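Local structure of protein (endoglucanase (e.c.3.2.1.4)) (Streptomyces lividans, 2NLR) at residues 85-90 against 214-219; 144-149 against 170-175. The protein hydrolyses internal beta-1,4-glucosidic bonds of cellulose as a family 12 endoglucanase, here holding a 2-fluorocellotriosyl unit. All coordinates share one frame; numbering follows the deposited sequence.

Interaction 1: 85-90 against 214-219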
loop_
_atom_site.group_PDB
_atom_site.type_symbol
_atom_site.label_atom_id
_atom_site.label_comp_id
_atom_site.label_asym_id
_atom_site.label_seq_id
_atom_site.Cartn_x
_atom_site.Cartn_y
_atom_site.Cartn_z
ATOM N N ALA A 85 -5.823 7.604 12.654
ATOM C CA ALA A 85 -5.840 7.429 11.204
ATOM C C ALA A 85 -6.485 6.123 10.870
ATOM O O ALA A 85 -5.817 5.222 10.314
ATOM C CB ALA A 85 -4.428 7.601 10.597
ATOM N N PRO A 86 -7.765 5.951 11.142
ATOM C CA PRO A 86 -8.427 4.675 10.881
ATOM C C PRO A 86 -8.468 4.347 9.397
ATOM O O PRO A 86 -8.694 5.236 8.553
ATOM C CB PRO A 86 -9.837 4.892 11.439
ATOM C CG PRO A 86 -10.072 6.396 11.319
ATOM C CD PRO A 86 -8.708 6.962 11.656
ATOM N N SER A 87 -8.290 3.077 9.084
ATOM C CA SER A 87 -8.440 2.559 7.751
ATOM C C SER A 87 -9.064 1.184 7.841
ATOM O O SER A 87 -8.895 0.457 8.801
ATOM C CB SER A 87 -7.066 2.531 7.029
ATOM O OG SER A 87 -7.164 2.125 5.692
ATOM N N SER A 88 -9.795 0.820 6.787
ATOM C CA SER A 88 -10.333 -0.537 6.691
ATOM C C SER A 88 -10.282 -1.027 5.254
ATOM O O SER A 88 -10.191 -0.244 4.296
ATOM C CB SER A 88 -11.786 -0.667 7.138
ATOM O OG SER A 88 -12.574 0.086 6.216
ATOM N N ILE A 89 -10.261 -2.352 5.157
ATOM C CA ILE A 89 -10.128 -2.984 3.874
ATOM C C ILE A 89 -10.845 -4.323 3.907
ATOM O O ILE A 89 -10.926 -5.002 4.912
ATOM C CB ILE A 89 -8.662 -3.169 3.480
ATOM C CG1 ILE A 89 -8.567 -3.542 1.977
ATOM C CG2 ILE A 89 -7.979 -4.158 4.392
ATOM C CD1 ILE A 89 -7.514 -2.905 1.217
ATOM N N SER A 90 -11.356 -4.697 2.744
ATOM C CA SER A 90 -11.847 -6.045 2.404
ATOM C C SER A 90 -11.172 -6.459 1.111
ATOM O O SER A 90 -11.312 -5.735 0.095
ATOM C CB SER A 90 -13.373 -6.080 2.265
ATOM O OG SER A 90 -13.768 -7.338 1.736
ATOM N N ASN A 214 -12.308 -5.089 -2.393
ATOM C CA ASN A 214 -13.743 -4.983 -2.379
ATOM C C ASN A 214 -14.187 -3.666 -1.771
ATOM O O ASN A 214 -15.166 -3.085 -2.245
ATOM C CB ASN A 214 -14.352 -6.142 -1.599
ATOM C CG ASN A 214 -14.045 -7.508 -2.089
ATOM O OD1 ASN A 214 -14.077 -7.742 -3.297
ATOM N ND2 ASN A 214 -13.721 -8.414 -1.162
ATOM N N SER A 215 -13.519 -3.208 -0.741
ATOM C CA SER A 215 -13.832 -1.946 -0.120
ATOM C C SER A 215 -12.579 -1.438 0.593
ATOM O O SER A 215 -11.731 -2.231 1.000
ATOM C CB SER A 215 -14.958 -1.972 0.912
ATOM O OG SER A 215 -14.661 -2.878 1.949
ATOM N N PHE A 216 -12.535 -0.129 0.732
ATOM C CA PHE A 216 -11.418 0.533 1.375
ATOM C C PHE A 216 -11.921 1.826 2.005
ATOM O O PHE A 216 -12.727 2.523 1.394
ATOM C CB PHE A 216 -10.366 0.896 0.361
ATOM C CG PHE A 216 -9.245 1.819 0.797
ATOM C CD1 PHE A 216 -8.177 1.335 1.529
ATOM C CD2 PHE A 216 -9.249 3.143 0.489
ATOM C CE1 PHE A 216 -7.130 2.120 1.915
ATOM C CE2 PHE A 216 -8.174 3.977 0.845
ATOM C CZ PHE A 216 -7.114 3.444 1.544
ATOM N N SER A 217 -11.406 2.154 3.164
ATOM C CA SER A 217 -11.603 3.469 3.731
ATOM C C SER A 217 -10.295 3.969 4.364
ATOM O O SER A 217 -9.529 3.128 4.829
ATOM C CB SER A 217 -12.739 3.466 4.773
ATOM O OG SER A 217 -12.414 2.675 5.891
ATOM N N SER A 218 -10.098 5.283 4.426
ATOM C CA SER A 218 -8.991 5.881 5.156
ATOM C C SER A 218 -9.367 7.295 5.511
ATOM O O SER A 218 -9.782 8.027 4.601
ATOM C CB SER A 218 -7.705 5.906 4.307
ATOM O OG SER A 218 -6.740 6.798 4.789
ATOM N N THR A 219 -9.212 7.673 6.763
ATOM C CA THR A 219 -9.389 9.007 7.262
ATOM C C THR A 219 -8.226 9.337 8.143
ATOM O O THR A 219 -7.642 8.463 8.796
ATOM C CB THR A 219 -10.678 9.136 8.088
ATOM O OG1 THR A 219 -11.771 8.645 7.318
ATOM C CG2 THR A 219 -10.985 10.585 8.476
HETATM O O HOH W 1 -11.716 5.610 7.464
HETATM O O HOH W 2 -13.572 -1.277 3.938
#
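Strands 86-90 and 214-218 run antiparallel at 174°, with Ser88-Ser217 and Ser90-Ser215 as hydrogen-bonded pairs and Ser87-Ser218 and Ile89-Phe216 as non-hydrogen-bonded pairs between them. Ser217 O is gripped twice: Ser88 N reaches it from 34° out of the carbonyl plane, while Ser87 OG donates to it at 2.7 Å within that plane. The hydroxyl of Ser87 comes to this carbonyl because its OG lies anti to the backbone N (chi1 -176°), and it is bonded to Tyr103 OH as well. On the opposite face of the sheet, Ser88 and Ser217 are each modelled in two conformers; in those described here their hydroxyls meet, OG to OG at 2.6 Å, and a water links Ser88 OG with Ser215 OG. Another water joins Pro86 O to Thr219 OG1.

In the beta-jelly-roll sandwich of family 12 glycoside hydrolases, the two strands are neighbours in the six-stranded antiparallel sheet. Ile89 and Phe216 turn to its inner face, where Ile89 CD1 lies 4.3 Å from Phe216 CD1 and both side chains touch Ala200 and Tyr103 of the other sheet. Tyr17 meets the Phe216 ring edge-to-face.

At the Ser90 end of the pair, Asn214 and Ser215 both face Ser90 in a classic beta bulge. Ser90 O takes a bond from Asn214 N at 2.8 Å and a weak one from Ser215 N at 3.5 Å. The amide of Asn214 adds a side-chain bond: ND2 donates to Ser90 OG at 3.1 Å, nearly straight and with the hydroxyl oxygen lying in the amide plane.

Interaction 2: 144-149 against 170-175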
loop_
_atom_site.group_PDB
_atom_site.type_symbol
_atom_site.label_atom_id
_atom_site.label_comp_id
_atom_site.label_asym_id
_atom_site.label_seq_id
_atom_site.Cartn_x
_atom_site.Cartn_y
_atom_site.Cartn_z
ATOM N N GLY A 144 -1.721 -3.261 16.860
ATOM C CA GLY A 144 -3.141 -3.367 16.642
ATOM C C GLY A 144 -3.746 -4.693 17.120
ATOM O O GLY A 144 -4.818 -5.038 16.656
ATOM N N GLY A 145 -3.104 -5.376 18.027
ATOM C CA GLY A 145 -3.628 -6.637 18.526
ATOM C C GLY A 145 -3.255 -7.823 17.696
ATOM O O GLY A 145 -3.729 -8.937 18.018
ATOM N N ARG A 146 -2.415 -7.613 16.696
ATOM C CA ARG A 146 -2.000 -8.680 15.777
ATOM C C ARG A 146 -0.492 -8.793 15.833
ATOM O O ARG A 146 0.201 -7.793 16.049
ATOM C CB ARG A 146 -2.522 -8.376 14.305
ATOM C CG ARG A 146 -4.012 -8.631 14.148
ATOM C CD ARG A 146 -4.426 -8.424 12.709
ATOM N NE ARG A 146 -5.865 -8.527 12.599
ATOM C CZ ARG A 146 -6.488 -9.574 12.133
ATOM N NH1 ARG A 146 -5.811 -10.564 11.706
ATOM N NH2 ARG A 146 -7.811 -9.546 12.090
ATOM N N THR A 147 0.045 -9.963 15.538
ATOM C CA THR A 147 1.475 -10.197 15.475
ATOM C C THR A 147 1.940 -10.054 14.017
ATOM O O THR A 147 1.243 -10.483 13.055
ATOM C CB THR A 147 1.829 -11.553 16.020
ATOM O OG1 THR A 147 1.372 -11.541 17.376
ATOM C CG2 THR A 147 3.326 -11.778 16.024
ATOM N N TRP A 148 3.118 -9.464 13.853
ATOM C CA TRP A 148 3.748 -9.245 12.559
ATOM C C TRP A 148 5.208 -9.638 12.589
ATOM O O TRP A 148 5.864 -9.356 13.598
ATOM C CB TRP A 148 3.681 -7.713 12.202
ATOM C CG TRP A 148 2.262 -7.207 12.308
ATOM C CD1 TRP A 148 1.698 -6.680 13.443
ATOM C CD2 TRP A 148 1.251 -7.197 11.301
ATOM N NE1 TRP A 148 0.394 -6.342 13.211
ATOM C CE2 TRP A 148 0.081 -6.646 11.910
ATOM C CE3 TRP A 148 1.188 -7.593 9.984
ATOM C CZ2 TRP A 148 -1.104 -6.504 11.207
ATOM C CZ3 TRP A 148 0.001 -7.446 9.269
ATOM C CH2 TRP A 148 -1.132 -6.900 9.902
ATOM N N GLU A 149 5.703 -10.197 11.512
ATOM C CA GLU A 149 7.149 -10.330 11.337
ATOM C C GLU A 149 7.627 -9.014 10.698
ATOM O O GLU A 149 7.114 -8.606 9.657
ATOM C CB GLU A 149 7.510 -11.509 10.454
ATOM C CG GLU A 149 9.016 -11.707 10.293
ATOM C CD GLU A 149 9.787 -12.189 11.484
ATOM O OE1 GLU A 149 9.219 -12.693 12.427
ATOM O OE2 GLU A 149 11.055 -12.086 11.399
ATOM N N SER A 170 -8.129 -11.298 5.223
ATOM C CA SER A 170 -9.007 -10.837 4.154
ATOM C C SER A 170 -9.759 -9.572 4.447
ATOM O O SER A 170 -10.276 -8.938 3.549
ATOM C CB SER A 170 -10.059 -11.898 3.776
ATOM O OG SER A 170 -10.894 -12.149 4.846
ATOM N N GLY A 171 -9.827 -9.165 5.733
ATOM C CA GLY A 171 -10.491 -7.933 6.073
ATOM C C GLY A 171 -9.997 -7.467 7.414
ATOM O O GLY A 171 -9.791 -8.275 8.302
ATOM N N TRP A 172 -9.851 -6.141 7.588
ATOM C CA TRP A 172 -9.489 -5.622 8.886
ATOM C C TRP A 172 -9.823 -4.146 8.911
ATOM O O TRP A 172 -9.830 -3.471 7.886
ATOM C CB TRP A 172 -7.993 -5.855 9.113
ATOM C CG TRP A 172 -7.529 -5.709 10.545
ATOM C CD1 TRP A 172 -8.203 -5.980 11.679
ATOM C CD2 TRP A 172 -6.220 -5.247 10.968
ATOM N NE1 TRP A 172 -7.410 -5.708 12.788
ATOM C CE2 TRP A 172 -6.193 -5.257 12.347
ATOM C CE3 TRP A 172 -5.067 -4.817 10.296
ATOM C CZ2 TRP A 172 -5.067 -4.857 13.088
ATOM C CZ3 TRP A 172 -3.954 -4.419 10.977
ATOM C CH2 TRP A 172 -3.967 -4.448 12.371
ATOM N N SER A 173 -10.064 -3.637 10.087
ATOM C CA SER A 173 -10.069 -2.211 10.391
ATOM C C SER A 173 -9.003 -1.963 11.454
ATOM O O SER A 173 -8.854 -2.750 12.365
ATOM C CB SER A 173 -11.394 -1.749 11.026
ATOM O OG SER A 173 -12.479 -1.972 10.166
ATOM N N PHE A 174 -8.233 -0.918 11.304
ATOM C CA PHE A 174 -7.077 -0.666 12.157
ATOM C C PHE A 174 -6.722 0.814 12.106
ATOM O O PHE A 174 -7.247 1.569 11.292
ATOM C CB PHE A 174 -5.882 -1.514 11.725
ATOM C CG PHE A 174 -5.317 -1.173 10.382
ATOM C CD1 PHE A 174 -5.902 -1.563 9.200
ATOM C CD2 PHE A 174 -4.151 -0.431 10.290
ATOM C CE1 PHE A 174 -5.373 -1.237 7.983
ATOM C CE2 PHE A 174 -3.572 -0.139 9.056
ATOM C CZ PHE A 174 -4.173 -0.518 7.884
ATOM N N ASP A 175 -5.843 1.224 13.014
ATOM C CA ASP A 175 -5.338 2.587 13.053
ATOM C C ASP A 175 -3.957 2.627 12.414
ATOM O O ASP A 175 -3.009 2.051 12.931
ATOM C CB ASP A 175 -5.302 3.081 14.491
ATOM C CG ASP A 175 -5.182 4.597 14.569
ATOM O OD1 ASP A 175 -4.640 5.223 13.618
ATOM O OD2 ASP A 175 -5.603 5.122 15.618
#
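The indole of Trp172 has Arg146 over one face and Phe174, two residues further along the same strand, over the other through CB, while Gly144 O sits in the ring plane at the edge, 3.6 Å from Trp172 CZ2. Arg146 spans both rings of the indole. Its CD lies above the six-membered ring in a CH-pi contact, 3.8 Å from the centroid, and CZ stands over the five-membered ring in a cation-pi contact, 4.1 Å from that centroid and 13° off its normal. The guanidinium is not laid flat on the indole, since the planes stand 69° apart. Instead its NE-NH2 edge is turned to the ring, with NH1 pointing away from it. Arg146 NE comes to 3.2 Å from Trp172 NE1; both are donors, so this is no hydrogen bond, and the guanidinium meets the pi cloud instead. The Arg146 chain, extended from CG to NE, carries the group along the indole.

This contact joins the two sheets of the beta-sandwich at its surface. Trp172 belongs to strand 171-175, outermost in the six-stranded sheet, whereas Arg146 and Trp148 follow the Gly144-Gly145 turn of the hairpin formed by strands 136-143 and 146-154. The two strand segments stand 12.2 Å apart at closest approach and nearly perpendicular, so long side chains bridge the gap.

Trp148 approaches Trp172 from the opposite direction, with Trp148 CZ2 3.5 Å from Trp172 CZ3, which comes to the edge of the Trp148 ring, near its plane. Their six-membered rings meet obliquely, centroids 5.7 Å apart. The buried Trp148 is anchored at its polar end by NE1, which bonds to Val143 O within the hairpin, and Phe179 of helix 176-185 meets its ring edge-to-face.

Interactions 1 and 2 share one sheet: strand 86-92 lies between 212-218 and 171-175, pairing with both. Ser87 N bonds to Phe174 O at 2.9 Å, and Asp175 OD1, which also caps Met177 N at the start of helix 176-185, receives Ala85 N. Interaction 1 is a partly buried pairing within the sheet, built from backbone bonds, serine hydroxyls and waters, with apolar residues on its inner face. Interaction 2 lies at the surface, where the outermost strand meets a hairpin of the other sheet; there the segments are joined by cation-pi and aromatic contacts, without direct hydrogen bonds between them.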